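Local coordinates for serine-rich Repeat Adhesion Glycoprotein (Srr1) (Streptococcus agalactiae, PDB 4MBO) that is a serine-rich repeat glycoprotein adhesin that binds fibrinogen, probably attaching the bacterium to its host, at residues A[41-54]-A[113-125]. Numbering follows the deposited sequence.
Sequences ENLVLNFAFSIASV and LNNIKARVNMPVW
Phe47 and Phe49 each lay one ring face over the antiparallel neighbour strand. Val120 CB stands 3.8 Å from the Phe47 ring centroid and Ala118 CB 3.7 Å from that of Phe49, both CH-pi contacts. In both phenylalanines CG sits between the backbone N and the carbonyl carbon (chi1 59° and 60°), which swings the ring across to its partner; beneath Phe49 the single methyl of Ala118 suits so close a ring. Met122 bends at its thioether so that CE meets the edge of Phe47, 4.1 Å from CE2. On the same face Val124 spreads its two methyls, CG1 to Leu45 and CG2 to Leu43, and Ile51 packs alongside Ile116.

The other face is more polar. Ala48 CB lies under one face of the Arg119 guanidinium, 3.5 Å from NH1. The side chains of Asn46 and Asn121 lie side by side, their amide planes 43° apart, and Asn46 OD1 accepts a hydrogen bond from Lys25 NZ of the flanking strand 20-25.

At one end Asn42 CB lies over the five-membered ring of Trp125, 3.6 Å from its centroid. Asn42 ND2 donates to Leu43 O (2.9 Å), which Val124 N reaches from the opposite face of the carbonyl plane. A water in the indole plane accepts from Trp125 NE1 and donates to Glu41 O.

Paired backbone hydrogen bonds from Leu43–Val124 to Ile51–Ile116 hold these side chains in register, and Asn115 N to Ala52 O (2.8 Å) extends the grip past them. Phe141, Ala143 and Leu145 of strand 139-145 and Trp106 of strand 101-106 pack onto the apolar face. These are the two central strands of one sheet of an Ig-like sandwich, and alternation turns aromatic and aliphatic groups into the core and mostly polar or small side chains outward.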
# COMPACT_ATOMS: atom_id res chain seq x y z
N GLU A 41 5.33 7.68 -4.26
CA GLU A 41 6.77 7.49 -4.54
C GLU A 41 7.21 6.02 -4.38
O GLU A 41 6.57 5.23 -3.67
CB GLU A 41 7.61 8.38 -3.63
CG GLU A 41 7.45 9.85 -3.99
CD GLU A 41 8.42 10.78 -3.30
OE1 GLU A 41 9.03 10.39 -2.27
OE2 GLU A 41 8.57 11.92 -3.82
N ASN A 42 8.33 5.67 -5.02
CA ASN A 42 8.87 4.34 -4.97
C ASN A 42 10.33 4.42 -5.34
O ASN A 42 10.83 5.51 -5.73
CB ASN A 42 8.09 3.37 -5.89
CG ASN A 42 8.05 3.82 -7.33
OD1 ASN A 42 7.06 4.40 -7.78
ND2 ASN A 42 9.14 3.62 -8.06
N LEU A 43 11.02 3.31 -5.16
CA LEU A 43 12.41 3.15 -5.57
C LEU A 43 12.43 2.44 -6.90
O LEU A 43 11.39 2.00 -7.40
CB LEU A 43 13.17 2.34 -4.53
CG LEU A 43 13.24 2.99 -3.15
CD1 LEU A 43 13.83 2.02 -2.12
CD2 LEU A 43 13.99 4.31 -3.17
N VAL A 44 13.61 2.34 -7.51
CA VAL A 44 13.74 1.65 -8.78
C VAL A 44 14.85 0.60 -8.68
O VAL A 44 15.96 0.88 -8.19
CB VAL A 44 14.06 2.65 -9.93
CG1 VAL A 44 14.26 1.87 -11.22
CG2 VAL A 44 12.88 3.63 -10.12
N LEU A 45 14.53 -0.60 -9.10
CA LEU A 45 15.47 -1.71 -9.17
C LEU A 45 15.87 -1.96 -10.61
O LEU A 45 15.01 -2.05 -11.50
CB LEU A 45 14.81 -2.97 -8.64
CG LEU A 45 15.57 -4.29 -8.82
CD1 LEU A 45 16.88 -4.26 -8.05
CD2 LEU A 45 14.71 -5.46 -8.37
N ASN A 46 17.17 -2.11 -10.84
CA ASN A 46 17.57 -2.55 -12.15
C ASN A 46 18.65 -3.61 -12.05
O ASN A 46 19.45 -3.63 -11.09
CB ASN A 46 18.02 -1.43 -13.04
CG ASN A 46 19.36 -0.91 -12.69
OD1 ASN A 46 19.50 -0.11 -11.79
ND2 ASN A 46 20.39 -1.34 -13.44
N PHE A 47 18.66 -4.53 -13.01
CA PHE A 47 19.68 -5.56 -13.06
C PHE A 47 19.89 -5.99 -14.50
O PHE A 47 19.04 -5.76 -15.36
CB PHE A 47 19.33 -6.76 -12.15
CG PHE A 47 18.04 -7.45 -12.46
CD1 PHE A 47 17.99 -8.48 -13.38
CD2 PHE A 47 16.88 -7.08 -11.79
CE1 PHE A 47 16.79 -9.12 -13.66
CE2 PHE A 47 15.68 -7.72 -12.07
CZ PHE A 47 15.65 -8.72 -13.00
N ALA A 48 21.03 -6.62 -14.75
CA ALA A 48 21.35 -7.09 -16.07
C ALA A 48 22.41 -8.17 -15.95
O ALA A 48 23.16 -8.22 -14.96
CB ALA A 48 21.87 -5.95 -16.93
N PHE A 49 22.48 -9.02 -16.97
CA PHE A 49 23.49 -10.08 -17.04
C PHE A 49 23.46 -10.71 -18.44
O PHE A 49 22.59 -10.40 -19.26
CB PHE A 49 23.22 -11.18 -15.98
CG PHE A 49 21.89 -11.86 -16.12
CD1 PHE A 49 21.71 -12.96 -16.95
CD2 PHE A 49 20.79 -11.39 -15.39
CE1 PHE A 49 20.48 -13.57 -17.08
CE2 PHE A 49 19.56 -11.99 -15.54
CZ PHE A 49 19.40 -13.08 -16.37
N SER A 50 24.44 -11.57 -18.68
CA SER A 50 24.49 -12.42 -19.84
C SER A 50 24.52 -13.87 -19.39
O SER A 50 24.98 -14.18 -18.29
CB SER A 50 25.76 -12.16 -20.66
OG SER A 50 25.71 -10.88 -21.23
N ILE A 51 24.05 -14.77 -20.26
CA ILE A 51 24.10 -16.20 -19.98
C ILE A 51 24.26 -16.94 -21.33
O ILE A 51 23.56 -16.63 -22.31
CB ILE A 51 22.88 -16.68 -19.13
CG1 ILE A 51 23.06 -18.13 -18.73
CG2 ILE A 51 21.55 -16.48 -19.86
CD1 ILE A 51 22.15 -18.55 -17.59
N ALA A 52 25.23 -17.85 -21.41
CA ALA A 52 25.51 -18.55 -22.68
C ALA A 52 24.33 -19.34 -23.22
O ALA A 52 24.03 -19.29 -24.42
CB ALA A 52 26.72 -19.45 -22.50
N SER A 53 23.70 -20.11 -22.36
CA SER A 53 22.55 -20.87 -22.77
C SER A 53 21.76 -21.30 -21.56
O SER A 53 22.30 -21.37 -20.46
CB SER A 53 22.95 -22.08 -23.61
OG SER A 53 23.46 -23.12 -22.80
N VAL A 54 20.48 -21.57 -21.77
CA VAL A 54 19.59 -22.01 -20.73
C VAL A 54 18.67 -23.12 -21.23
O VAL A 54 18.59 -23.36 -22.43
CB VAL A 54 18.70 -20.86 -20.23
CG1 VAL A 54 19.56 -19.69 -19.78
CG2 VAL A 54 17.70 -20.43 -21.31
N LEU A 113 18.29 -20.28 -27.93
CA LEU A 113 19.28 -19.26 -28.19
C LEU A 113 20.65 -19.52 -27.61
O LEU A 113 20.86 -20.43 -26.80
CB LEU A 113 18.79 -17.93 -27.62
CG LEU A 113 17.40 -17.47 -28.05
CD1 LEU A 113 17.03 -16.20 -27.32
CD2 LEU A 113 17.33 -17.26 -29.56
N ASN A 114 21.59 -18.70 -28.05
CA ASN A 114 22.93 -18.68 -27.49
C ASN A 114 23.28 -17.24 -27.18
O ASN A 114 22.86 -16.33 -27.90
CB ASN A 114 23.97 -19.30 -28.40
CG ASN A 114 23.86 -20.81 -28.46
OD1 ASN A 114 24.65 -21.52 -27.84
ND2 ASN A 114 22.83 -21.31 -29.14
N ASN A 115 24.02 -17.05 -26.09
CA ASN A 115 24.48 -15.73 -25.65
C ASN A 115 23.33 -14.76 -25.46
O ASN A 115 23.16 -13.79 -26.20
CB ASN A 115 25.52 -15.19 -26.62
CG ASN A 115 26.71 -16.12 -26.75
OD1 ASN A 115 27.20 -16.67 -25.77
ND2 ASN A 115 27.17 -16.30 -27.97
N ILE A 116 22.53 -15.06 -24.45
CA ILE A 116 21.37 -14.29 -24.08
C ILE A 116 21.77 -13.10 -23.21
O ILE A 116 22.60 -13.23 -22.33
CB ILE A 116 20.40 -15.17 -23.26
CG1 ILE A 116 19.84 -16.30 -24.13
CG2 ILE A 116 19.26 -14.34 -22.66
CD1 ILE A 116 19.13 -17.35 -23.32
N LYS A 117 21.16 -11.96 -23.50
CA LYS A 117 21.32 -10.76 -22.68
C LYS A 117 20.01 -10.46 -21.99
O LYS A 117 18.95 -10.53 -22.61
CB LYS A 117 21.71 -9.59 -23.56
CG LYS A 117 23.11 -9.75 -24.10
CD LYS A 117 23.62 -8.49 -24.73
CE LYS A 117 22.84 -8.13 -25.96
NZ LYS A 117 22.93 -9.17 -27.02
N ALA A 118 20.08 -10.14 -20.70
CA ALA A 118 18.90 -9.83 -19.94
C ALA A 118 19.10 -8.46 -19.30
O ALA A 118 20.17 -8.15 -18.82
CB ALA A 118 18.64 -10.90 -18.88
N ARG A 119 18.05 -7.64 -19.27
CA ARG A 119 18.15 -6.33 -18.67
C ARG A 119 16.75 -5.96 -18.21
O ARG A 119 15.81 -6.02 -19.00
CB ARG A 119 18.66 -5.29 -19.68
CG ARG A 119 18.93 -3.91 -19.12
CD ARG A 119 19.72 -3.02 -20.09
NE ARG A 119 20.99 -3.68 -20.43
CZ ARG A 119 22.07 -3.64 -19.67
NH1 ARG A 119 22.11 -2.89 -18.55
NH2 ARG A 119 23.13 -4.36 -20.00
N VAL A 120 16.63 -5.54 -16.96
CA VAL A 120 15.35 -5.21 -16.37
C VAL A 120 15.41 -3.97 -15.48
O VAL A 120 16.42 -3.76 -14.76
CB VAL A 120 14.87 -6.39 -15.48
CG1 VAL A 120 13.58 -6.05 -14.72
CG2 VAL A 120 14.68 -7.65 -16.31
N ASN A 121 14.36 -3.16 -15.59
CA ASN A 121 14.10 -2.03 -14.72
C ASN A 121 12.69 -2.24 -14.18
O ASN A 121 11.79 -2.67 -14.92
CB ASN A 121 14.10 -0.71 -15.48
CG ASN A 121 15.46 -0.31 -15.97
OD1 ASN A 121 16.38 -0.07 -15.19
ND2 ASN A 121 15.58 -0.17 -17.27
N MET A 122 12.49 -2.01 -12.89
CA MET A 122 11.13 -2.07 -12.35
C MET A 122 11.02 -1.28 -11.05
O MET A 122 12.02 -1.09 -10.33
CB MET A 122 10.73 -3.51 -12.07
CG MET A 122 11.36 -4.03 -10.82
SD MET A 122 10.82 -5.72 -10.41
CE MET A 122 11.74 -6.53 -11.64
N PRO A 123 9.81 -0.77 -10.76
CA PRO A 123 9.64 -0.13 -9.47
C PRO A 123 9.57 -1.14 -8.33
O PRO A 123 9.08 -2.27 -8.48
CB PRO A 123 8.29 0.60 -9.61
CG PRO A 123 7.56 -0.18 -10.61
CD PRO A 123 8.61 -0.67 -11.59
N VAL A 124 10.12 -0.74 -7.21
CA VAL A 124 10.02 -1.51 -5.96
C VAL A 124 9.67 -0.53 -4.85
O VAL A 124 10.03 0.64 -4.92
CB VAL A 124 11.28 -2.31 -5.60
CG1 VAL A 124 11.53 -3.43 -6.59
CG2 VAL A 124 12.50 -1.44 -5.45
N TRP A 125 8.95 -1.02 -3.84
CA TRP A 125 8.47 -0.20 -2.76
C TRP A 125 8.90 -0.72 -1.40
O TRP A 125 8.93 -1.95 -1.19
CB TRP A 125 6.94 -0.24 -2.74
CG TRP A 125 6.22 0.52 -3.78
CD1 TRP A 125 5.63 1.74 -3.63
CD2 TRP A 125 5.97 0.11 -5.12
NE1 TRP A 125 5.04 2.12 -4.79
CE2 TRP A 125 5.21 1.13 -5.72
CE3 TRP A 125 6.27 -1.05 -5.86
CZ2 TRP A 125 4.80 1.08 -7.05
CZ3 TRP A 125 5.83 -1.11 -7.19
CH2 TRP A 125 5.10 -0.06 -7.76
O HOH W 1 3.88 4.72 -3.90
O HOH W 2 4.05 4.70 -6.88
O HOH W 3 19.57 -21.12 -24.57